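Long-range contact in acyl-CoA dehydrogenase (Slackia heliotrinireducens, PDB 4RM7), which belongs to the acyl-CoA dehydrogenase family, with a mainly beta middle domain set between helical N- and C-terminal domains: residues 186-200 with 214-228. Numbering follows the deposited sequence.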
ATOM      1  N   SER A 186     -21.121 -11.157  35.565  1.00 76.07           N
ATOM      2  CA  SER A 186     -21.006 -10.527  36.872  1.00 72.49           C
ATOM      3  C   SER A 186     -19.684  -9.806  37.032  1.00 68.47           C
ATOM      4  O   SER A 186     -18.676 -10.201  36.438  1.00 69.07           O
ATOM      5  CB  SER A 186     -21.146 -11.566  37.974  1.00 77.09           C
ATOM      6  OG  SER A 186     -19.994 -12.386  38.035  1.00 71.40           O
ATOM      7  N   PHE A 187     -19.694  -8.749  37.840  1.00 68.47           N
ATOM      8  CA  PHE A 187     -18.480  -8.011  38.167  1.00 64.59           C
ATOM      9  C   PHE A 187     -18.196  -8.137  39.658  1.00 71.13           C
ATOM     10  O   PHE A 187     -19.115  -8.113  40.475  1.00 73.48           O
ATOM     11  CB  PHE A 187     -18.599  -6.537  37.781  1.00 61.87           C
ATOM     12  CG  PHE A 187     -17.971  -6.191  36.450  1.00 68.26           C
ATOM     13  CD1 PHE A 187     -16.588  -6.199  36.294  1.00 69.37           C
ATOM     14  CD2 PHE A 187     -18.761  -5.825  35.363  1.00 74.37           C
ATOM     15  CE1 PHE A 187     -16.004  -5.873  35.076  1.00 64.80           C
ATOM     16  CE2 PHE A 187     -18.184  -5.494  34.140  1.00 72.55           C
ATOM     17  CZ  PHE A 187     -16.804  -5.517  34.000  1.00 67.06           C
ATOM     18  N   TRP A 188     -16.916  -8.258  40.004  1.00 69.26           N
ATOM     19  CA  TRP A 188     -16.494  -8.410  41.390  1.00 61.20           C
ATOM     20  C   TRP A 188     -15.326  -7.487  41.720  1.00 65.57           C
ATOM     21  O   TRP A 188     -14.299  -7.520  41.046  1.00 65.24           O
ATOM     22  CB  TRP A 188     -16.080  -9.849  41.657  1.00 56.32           C
ATOM     23  CG  TRP A 188     -17.134 -10.861  41.395  1.00 64.92           C
ATOM     24  CD1 TRP A 188     -17.523 -11.354  40.182  1.00 70.92           C
ATOM     25  CD2 TRP A 188     -17.920 -11.544  42.379  1.00 66.03           C
ATOM     26  NE1 TRP A 188     -18.517 -12.295  40.353  1.00 70.32           N
ATOM     27  CE2 TRP A 188     -18.774 -12.428  41.692  1.00 68.55           C
ATOM     28  CE3 TRP A 188     -17.989 -11.487  43.775  1.00 67.51           C
ATOM     29  CZ2 TRP A 188     -19.684 -13.242  42.354  1.00 77.48           C
ATOM     30  CZ3 TRP A 188     -18.887 -12.299  44.429  1.00 72.30           C
ATOM     31  CH2 TRP A 188     -19.725 -13.164  43.721  1.00 76.66           C
HETATM   32  N   MSE A 189     -15.466  -6.682  42.767  1.00 64.75           N
HETATM   33  CA  MSE A 189     -14.365  -5.830  43.215  1.00 60.86           C
HETATM   34  C   MSE A 189     -13.508  -6.575  44.244  1.00 67.35           C
HETATM   35  O   MSE A 189     -13.801  -6.565  45.442  1.00 73.61           O
HETATM   36  CB  MSE A 189     -14.904  -4.519  43.801  1.00 57.81           C
HETATM   37  CG  MSE A 189     -13.832  -3.514  44.196  1.00 53.98           C
HETATM   38 SE   MSE A 189     -12.786  -2.876  42.680  0.70 71.97          SE
HETATM   39  CE  MSE A 189     -14.116  -1.789  41.776  1.00 71.39           C
ATOM     40  N   VAL A 190     -12.448  -7.223  43.772  1.00 63.05           N
ATOM     41  CA  VAL A 190     -11.664  -8.110  44.622  1.00 55.14           C
ATOM     42  C   VAL A 190     -10.417  -7.442  45.171  1.00 61.86           C
ATOM     43  O   VAL A 190      -9.587  -6.957  44.409  1.00 62.85           O
ATOM     44  CB  VAL A 190     -11.250  -9.371  43.848  1.00 56.74           C
ATOM     45  CG1 VAL A 190     -10.473 -10.332  44.741  1.00 53.08           C
ATOM     46  CG2 VAL A 190     -12.474 -10.046  43.254  1.00 60.04           C
ATOM     47  N   PRO A 191     -10.283  -7.411  46.505  1.00 70.66           N
ATOM     48  CA  PRO A 191      -9.066  -6.914  47.165  1.00 64.96           C
ATOM     49  C   PRO A 191      -7.846  -7.701  46.711  1.00 67.72           C
ATOM     50  O   PRO A 191      -7.916  -8.927  46.645  1.00 72.38           O
ATOM     51  CB  PRO A 191      -9.337  -7.155  48.655  1.00 61.49           C
ATOM     52  CG  PRO A 191     -10.820  -7.276  48.766  1.00 68.99           C
ATOM     53  CD  PRO A 191     -11.293  -7.871  47.471  1.00 72.02           C
ATOM     54  N   ARG A 192      -6.749  -7.012  46.415  1.00 74.26           N
ATOM     55  CA  ARG A 192      -5.543  -7.654  45.903  1.00 73.81           C
ATOM     56  C   ARG A 192      -4.912  -8.533  46.987  1.00 75.53           C
ATOM     57  O   ARG A 192      -4.059  -9.380  46.706  1.00 86.88           O
ATOM     58  CB  ARG A 192      -4.557  -6.587  45.401  1.00 66.03           C
ATOM     59  CG  ARG A 192      -3.216  -7.098  44.894  1.00 67.14           C
ATOM     60  CD  ARG A 192      -3.270  -7.620  43.450  1.00 72.70           C
ATOM     61  NE  ARG A 192      -1.934  -7.693  42.848  1.00 74.61           N
ATOM     62  CZ  ARG A 192      -1.014  -8.605  43.170  1.00 78.47           C
ATOM     63  NH1 ARG A 192       0.170  -8.587  42.579  1.00 82.89           N
ATOM     64  NH2 ARG A 192      -1.266  -9.535  44.087  1.00 73.73           N
ATOM     65  N   SER A 193      -5.362  -8.339  48.222  1.00 67.30           N
ATOM     66  CA  SER A 193      -4.834  -9.051  49.380  1.00 67.67           C
ATOM     67  C   SER A 193      -5.482 -10.423  49.600  1.00 71.88           C
ATOM     68  O   SER A 193      -5.002 -11.215  50.409  1.00 86.84           O
ATOM     69  CB  SER A 193      -5.020  -8.199  50.634  1.00 70.92           C
ATOM     70  OG  SER A 193      -6.399  -8.038  50.934  1.00 76.74           O
ATOM     71  N   ALA A 194      -6.584 -10.691  48.907  1.00 59.20           N
ATOM     72  CA  ALA A 194      -7.192 -12.017  48.911  1.00 53.31           C
ATOM     73  C   ALA A 194      -6.189 -13.065  48.440  1.00 59.50           C
ATOM     74  O   ALA A 194      -5.544 -12.893  47.404  1.00 66.24           O
ATOM     75  CB  ALA A 194      -8.424 -12.036  48.026  1.00 51.82           C
ATOM     76  N   ALA A 195      -6.049 -14.146  49.195  1.00 58.03           N
ATOM     77  CA  ALA A 195      -5.083 -15.181  48.855  1.00 56.41           C
ATOM     78  C   ALA A 195      -5.424 -15.809  47.512  1.00 59.36           C
ATOM     79  O   ALA A 195      -6.597 -15.900  47.148  1.00 60.55           O
ATOM     80  CB  ALA A 195      -5.032 -16.235  49.937  1.00 52.86           C
ATOM     81  N   GLY A 196      -4.397 -16.211  46.761  1.00 60.39           N
ATOM     82  CA  GLY A 196      -4.607 -16.873  45.481  1.00 50.90           C
ATOM     83  C   GLY A 196      -4.554 -15.973  44.265  1.00 55.06           C
ATOM     84  O   GLY A 196      -4.845 -16.415  43.141  1.00 57.96           O
ATOM     85  N   ILE A 197      -4.190 -14.708  44.465  1.00 58.77           N
ATOM     86  CA  ILE A 197      -4.052 -13.785  43.330  1.00 54.22           C
ATOM     87  C   ILE A 197      -2.585 -13.642  42.925  1.00 49.95           C
ATOM     88  O   ILE A 197      -1.750 -13.274  43.736  1.00 52.77           O
ATOM     89  CB  ILE A 197      -4.637 -12.412  43.661  1.00 50.03           C
ATOM     90  CG1 ILE A 197      -6.127 -12.554  43.984  1.00 47.88           C
ATOM     91  CG2 ILE A 197      -4.431 -11.454  42.500  1.00 54.34           C
ATOM     92  CD1 ILE A 197      -6.801 -11.263  44.340  1.00 48.71           C
ATOM     93  N   TYR A 198      -2.268 -13.953  41.676  1.00 50.78           N
ATOM     94  CA  TYR A 198      -0.886 -13.882  41.204  1.00 51.73           C
ATOM     95  C   TYR A 198      -0.745 -12.919  40.025  1.00 53.30           C
ATOM     96  O   TYR A 198      -1.417 -13.062  38.999  1.00 52.12           O
ATOM     97  CB  TYR A 198      -0.385 -15.283  40.821  1.00 49.97           C
ATOM     98  CG  TYR A 198      -0.474 -16.251  41.970  1.00 51.91           C
ATOM     99  CD1 TYR A 198       0.632 -16.526  42.766  1.00 50.15           C
ATOM    100  CD2 TYR A 198      -1.679 -16.871  42.282  1.00 53.11           C
ATOM    101  CE1 TYR A 198       0.539 -17.409  43.834  1.00 51.41           C
ATOM    102  CE2 TYR A 198      -1.789 -17.738  43.346  1.00 46.98           C
ATOM    103  CZ  TYR A 198      -0.682 -18.004  44.120  1.00 52.11           C
ATOM    104  OH  TYR A 198      -0.805 -18.873  45.172  1.00 52.45           O
ATOM    105  N   ALA A 199       0.131 -11.933  40.161  1.00 57.56           N
ATOM    106  CA  ALA A 199       0.320 -10.998  39.062  1.00 51.79           C
ATOM    107  C   ALA A 199       1.667 -11.198  38.371  1.00 54.88           C
ATOM    108  O   ALA A 199       2.704 -11.354  39.007  1.00 56.81           O
ATOM    109  CB  ALA A 199       0.171  -9.578  39.544  1.00 53.02           C
ATOM    110  N   TYR A 200       1.636 -11.199  37.047  1.00 54.44           N
ATOM    111  CA  TYR A 200       2.838 -11.365  36.266  1.00 52.94           C
ATOM    112  C   TYR A 200       2.984 -10.178  35.315  1.00 54.81           C
ATOM    113  O   TYR A 200       2.270 -10.076  34.318  1.00 53.33           O
ATOM    114  CB  TYR A 200       2.790 -12.683  35.508  1.00 51.29           C
ATOM    115  CG  TYR A 200       2.604 -13.885  36.407  1.00 54.38           C
ATOM    116  CD1 TYR A 200       3.696 -14.510  36.981  1.00 55.31           C
ATOM    117  CD2 TYR A 200       1.337 -14.396  36.680  1.00 55.30           C
ATOM    118  CE1 TYR A 200       3.545 -15.608  37.799  1.00 55.75           C
ATOM    119  CE2 TYR A 200       1.173 -15.499  37.505  1.00 54.86           C
ATOM    120  CZ  TYR A 200       2.288 -16.103  38.055  1.00 61.57           C
ATOM    121  OH  TYR A 200       2.169 -17.201  38.879  1.00 66.69           O
ATOM    122  N   THR A 214      -0.546  -9.943  33.538  1.00 59.02           N
ATOM    123  CA  THR A 214      -1.431 -11.096  33.554  1.00 52.04           C
ATOM    124  C   THR A 214      -1.723 -11.411  35.013  1.00 50.43           C
ATOM    125  O   THR A 214      -0.807 -11.465  35.839  1.00 53.73           O
ATOM    126  CB  THR A 214      -0.804 -12.325  32.856  1.00 56.03           C
ATOM    127  OG1 THR A 214      -0.497 -12.011  31.492  1.00 61.20           O
ATOM    128  CG2 THR A 214      -1.751 -13.506  32.890  1.00 56.14           C
ATOM    129  N   VAL A 215      -2.993 -11.602  35.342  1.00 49.52           N
ATOM    130  CA  VAL A 215      -3.365 -11.908  36.713  1.00 51.40           C
ATOM    131  C   VAL A 215      -4.127 -13.217  36.779  1.00 52.35           C
ATOM    132  O   VAL A 215      -5.167 -13.370  36.141  1.00 54.31           O
ATOM    133  CB  VAL A 215      -4.225 -10.787  37.337  1.00 49.88           C
ATOM    134  CG1 VAL A 215      -4.577 -11.142  38.754  1.00 45.39           C
ATOM    135  CG2 VAL A 215      -3.485  -9.462  37.296  1.00 46.67           C
ATOM    136  N   ARG A 216      -3.612 -14.162  37.556  1.00 50.75           N
ATOM    137  CA  ARG A 216      -4.279 -15.443  37.732  1.00 48.13           C
ATOM    138  C   ARG A 216      -5.003 -15.465  39.069  1.00 51.68           C
ATOM    139  O   ARG A 216      -4.453 -15.071  40.103  1.00 52.99           O
ATOM    140  CB  ARG A 216      -3.274 -16.597  37.653  1.00 54.61           C
ATOM    141  CG  ARG A 216      -3.893 -18.000  37.487  1.00 61.63           C
ATOM    142  CD  ARG A 216      -3.099 -19.079  38.249  1.00 75.10           C
ATOM    143  NE  ARG A 216      -1.702 -18.689  38.465  1.00 89.52           N
ATOM    144  CZ  ARG A 216      -0.872 -19.251  39.351  1.00 93.67           C
ATOM    145  NH1 ARG A 216      -1.267 -20.256  40.132  1.00 88.04           N
ATOM    146  NH2 ARG A 216       0.371 -18.801  39.454  1.00 96.28           N
ATOM    147  N   PHE A 217      -6.249 -15.924  39.038  1.00 53.44           N
ATOM    148  CA  PHE A 217      -7.012 -16.164  40.248  1.00 52.45           C
ATOM    149  C   PHE A 217      -7.082 -17.676  40.489  1.00 57.44           C
ATOM    150  O   PHE A 217      -7.700 -18.420  39.717  1.00 60.38           O
ATOM    151  CB  PHE A 217      -8.400 -15.543  40.124  1.00 54.23           C
ATOM    152  CG  PHE A 217      -8.374 -14.064  39.869  1.00 55.04           C
ATOM    153  CD1 PHE A 217      -8.571 -13.161  40.911  1.00 48.04           C
ATOM    154  CD2 PHE A 217      -8.142 -13.567  38.582  1.00 61.78           C
ATOM    155  CE1 PHE A 217      -8.533 -11.785  40.678  1.00 51.75           C
ATOM    156  CE2 PHE A 217      -8.100 -12.190  38.336  1.00 59.18           C
ATOM    157  CZ  PHE A 217      -8.292 -11.294  39.390  1.00 55.88           C
ATOM    158  N   ASP A 218      -6.406 -18.123  41.544  1.00 57.74           N
ATOM    159  CA  ASP A 218      -6.346 -19.541  41.893  1.00 63.60           C
ATOM    160  C   ASP A 218      -7.146 -19.799  43.167  1.00 61.21           C
ATOM    161  O   ASP A 218      -6.664 -19.522  44.265  1.00 64.61           O
ATOM    162  CB  ASP A 218      -4.885 -19.992  42.065  1.00 66.53           C
ATOM    163  CG  ASP A 218      -4.761 -21.388  42.657  1.00 76.48           C
ATOM    164  OD1 ASP A 218      -5.629 -22.246  42.381  1.00 82.01           O
ATOM    165  OD2 ASP A 218      -3.786 -21.628  43.405  1.00 85.97           O
ATOM    166  N   ASN A 219      -8.356 -20.337  43.002  1.00 60.88           N
ATOM    167  CA  ASN A 219      -9.325 -20.526  44.094  1.00 63.24           C
ATOM    168  C   ASN A 219      -9.384 -19.364  45.073  1.00 60.72           C
ATOM    169  O   ASN A 219      -9.066 -19.524  46.237  1.00 63.65           O
ATOM    170  CB  ASN A 219      -9.035 -21.812  44.875  1.00 66.79           C
ATOM    171  CG  ASN A 219      -9.322 -23.058  44.070  1.00 72.80           C
ATOM    172  OD1 ASN A 219     -10.396 -23.194  43.494  1.00 76.49           O
ATOM    173  ND2 ASN A 219      -8.353 -23.969  44.010  1.00 76.87           N
ATOM    174  N   VAL A 220      -9.777 -18.190  44.601  1.00 60.21           N
ATOM    175  CA  VAL A 220      -9.830 -17.037  45.483  1.00 62.58           C
ATOM    176  C   VAL A 220     -11.201 -16.901  46.127  1.00 67.36           C
ATOM    177  O   VAL A 220     -12.219 -16.863  45.437  1.00 69.74           O
ATOM    178  CB  VAL A 220      -9.483 -15.755  44.733  1.00 56.78           C
ATOM    179  CG1 VAL A 220      -9.569 -14.568  45.674  1.00 49.06           C
ATOM    180  CG2 VAL A 220      -8.095 -15.876  44.143  1.00 61.32           C
ATOM    181  N   GLU A 221     -11.218 -16.856  47.455  1.00 71.42           N
ATOM    182  CA  GLU A 221     -12.459 -16.669  48.197  1.00 72.18           C
ATOM    183  C   GLU A 221     -12.991 -15.263  47.994  1.00 76.37           C
ATOM    184  O   GLU A 221     -12.325 -14.278  48.330  1.00 76.12           O
ATOM    185  CB  GLU A 221     -12.252 -16.915  49.685  1.00 70.87           C
ATOM    186  CG  GLU A 221     -11.766 -18.300  50.022  1.00 77.80           C
ATOM    187  CD  GLU A 221     -12.301 -18.797  51.350  1.00 84.82           C
ATOM    188  OE1 GLU A 221     -12.986 -18.026  52.070  1.00 87.48           O
ATOM    189  OE2 GLU A 221     -12.043 -19.975  51.659  1.00 89.28           O
ATOM    190  N   VAL A 222     -14.195 -15.165  47.447  1.00 73.90           N
ATOM    191  CA  VAL A 222     -14.799 -13.860  47.245  1.00 72.97           C
ATOM    192  C   VAL A 222     -16.057 -13.725  48.095  1.00 73.48           C
ATOM    193  O   VAL A 222     -16.854 -14.655  48.194  1.00 75.20           O
ATOM    194  CB  VAL A 222     -15.112 -13.610  45.744  1.00 58.56           C
ATOM    195  CG1 VAL A 222     -13.815 -13.558  44.945  1.00 55.54           C
ATOM    196  CG2 VAL A 222     -16.036 -14.680  45.185  1.00 58.28           C
ATOM    197  N   LYS A 223     -16.217 -12.574  48.737  1.00 69.88           N
ATOM    198  CA  LYS A 223     -17.400 -12.336  49.559  1.00 73.71           C
ATOM    199  C   LYS A 223     -18.557 -11.812  48.701  1.00 78.60           C
ATOM    200  O   LYS A 223     -18.340 -11.230  47.641  1.00 82.38           O
ATOM    201  CB  LYS A 223     -17.068 -11.364  50.699  1.00 73.76           C
ATOM    202  CG  LYS A 223     -16.251 -12.003  51.816  1.00 81.19           C
ATOM    203  CD  LYS A 223     -15.842 -10.995  52.895  1.00 89.49           C
ATOM    204  CE  LYS A 223     -14.916 -11.617  53.958  1.00 89.84           C
ATOM    205  NZ  LYS A 223     -13.529 -11.945  53.441  1.00 82.25           N
ATOM    206  N   GLU A 224     -19.786 -12.036  49.149  1.00 87.56           N
ATOM    207  CA  GLU A 224     -20.959 -11.601  48.396  1.00 90.20           C
ATOM    208  C   GLU A 224     -21.013 -10.075  48.262  1.00 85.69           C
ATOM    209  O   GLU A 224     -21.444  -9.544  47.232  1.00 82.64           O
ATOM    210  CB  GLU A 224     -22.234 -12.128  49.057  1.00 98.73           C
ATOM    211  CG  GLU A 224     -23.534 -11.664  48.404  1.00111.55           C
ATOM    212  CD  GLU A 224     -23.758 -12.254  47.016  1.00114.79           C
ATOM    213  OE1 GLU A 224     -22.979 -13.140  46.606  1.00111.68           O
ATOM    214  OE2 GLU A 224     -24.722 -11.831  46.337  1.00117.29           O
ATOM    215  N   SER A 225     -20.546  -9.380  49.295  1.00 85.08           N
ATOM    216  CA  SER A 225     -20.545  -7.918  49.319  1.00 85.04           C
ATOM    217  C   SER A 225     -19.627  -7.308  48.256  1.00 86.77           C
ATOM    218  O   SER A 225     -19.686  -6.110  47.997  1.00 93.83           O
ATOM    219  CB  SER A 225     -20.131  -7.408  50.706  1.00 77.41           C
ATOM    220  OG  SER A 225     -18.750  -7.622  50.959  1.00 69.50           O
ATOM    221  N   TRP A 226     -18.780  -8.132  47.648  1.00 82.04           N
ATOM    222  CA  TRP A 226     -17.841  -7.659  46.634  1.00 74.12           C
ATOM    223  C   TRP A 226     -18.486  -7.574  45.251  1.00 78.37           C
ATOM    224  O   TRP A 226     -18.001  -6.848  44.385  1.00 78.63           O
ATOM    225  CB  TRP A 226     -16.610  -8.571  46.572  1.00 66.52           C
ATOM    226  CG  TRP A 226     -15.784  -8.574  47.827  1.00 68.67           C
ATOM    227  CD1 TRP A 226     -15.961  -7.786  48.923  1.00 76.68           C
ATOM    228  CD2 TRP A 226     -14.654  -9.410  48.113  1.00 66.22           C
ATOM    229  NE1 TRP A 226     -15.019  -8.078  49.874  1.00 78.15           N
ATOM    230  CE2 TRP A 226     -14.198  -9.067  49.400  1.00 72.00           C
ATOM    231  CE3 TRP A 226     -13.987 -10.415  47.410  1.00 62.72           C
ATOM    232  CZ2 TRP A 226     -13.101  -9.695  49.998  1.00 66.55           C
ATOM    233  CZ3 TRP A 226     -12.901 -11.042  48.008  1.00 59.79           C
ATOM    234  CH2 TRP A 226     -12.471 -10.677  49.286  1.00 58.80           C
ATOM    235  N   ARG A 227     -19.567  -8.318  45.036  1.00 79.80           N
ATOM    236  CA  ARG A 227     -20.222  -8.324  43.727  1.00 78.85           C
ATOM    237  C   ARG A 227     -20.864  -6.971  43.437  1.00 78.11           C
ATOM    238  O   ARG A 227     -21.516  -6.385  44.309  1.00 82.03           O
ATOM    239  CB  ARG A 227     -21.276  -9.424  43.639  1.00 80.69           C
ATOM    240  CG  ARG A 227     -21.763  -9.692  42.228  1.00 77.71           C
ATOM    241  CD  ARG A 227     -23.229 -10.076  42.203  1.00 91.78           C
ATOM    242  NE  ARG A 227     -23.529 -11.212  43.071  1.00103.02           N
ATOM    243  CZ  ARG A 227     -23.417 -12.482  42.697  1.00104.18           C
ATOM    244  NH1 ARG A 227     -23.715 -13.457  43.549  1.00103.24           N
ATOM    245  NH2 ARG A 227     -23.002 -12.775  41.467  1.00101.74           N
ATOM    246  N   LEU A 228     -20.672  -6.473  42.218  1.00 73.36           N
ATOM    247  CA  LEU A 228     -21.250  -5.196  41.836  1.00 75.34           C
ATOM    248  C   LEU A 228     -22.744  -5.363  41.604  1.00 78.26           C
ATOM    249  O   LEU A 228     -23.164  -6.223  40.832  1.00 79.61           O
ATOM    250  CB  LEU A 228     -20.572  -4.633  40.587  1.00 75.35           C
ATOM    251  CG  LEU A 228     -19.131  -4.104  40.663  1.00 72.55           C
ATOM    252  CD1 LEU A 228     -18.845  -3.161  39.484  1.00 69.22           C
ATOM    253  CD2 LEU A 228     -18.844  -3.424  41.997  1.00 73.21           C
TER
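A hairpin ladder of the beta-rich middle domain and one isolated backbone bridge make up this contact: 197-200 pairs antiparallel with 214-218, and Trp188 of strand 186-191 is bridged to Arg227, just past the 3-10 segment 224-226. The hairpin axes run 162° apart, 4.7 Å at closest, and reciprocal backbone bonds join Tyr198 with Arg216 and Tyr200 with Thr214. On the face bearing Tyr198, Tyr200 and Arg216, the guanidinium of Arg216 lies flat on the Tyr198 ring, planes 9° apart; its CZ sits 4.3 Å from the ring centroid and off-centre, an offset cation-pi stack. On the face bearing Ile197 and Val215, Ile197 CG2 meets Val215 CG1 at 3.8 Å.

Beyond the corner at Asn219 the separate bridge forms, its register offset by one from the ladder; bonds from Met189 N to Trp226 O (3.0 Å) and Leu228 N to Phe187 O (2.9 Å) bracket it. The Trp188 indole is sandwiched by CH-pi contacts, Val222 CG2 over one face and Arg227 CB over the other, 3.9 Å from the six-membered ring's centroid. Trp226 receives Pro191 CD squarely over its six-membered ring, 3.4 Å from the centroid. Arg227 reaches Asp175 through a salt bridge, tying this segment to strand 168-175. The ladder is an antiparallel hairpin of the beta-barrel middle domain of the acyl-CoA dehydrogenase fold.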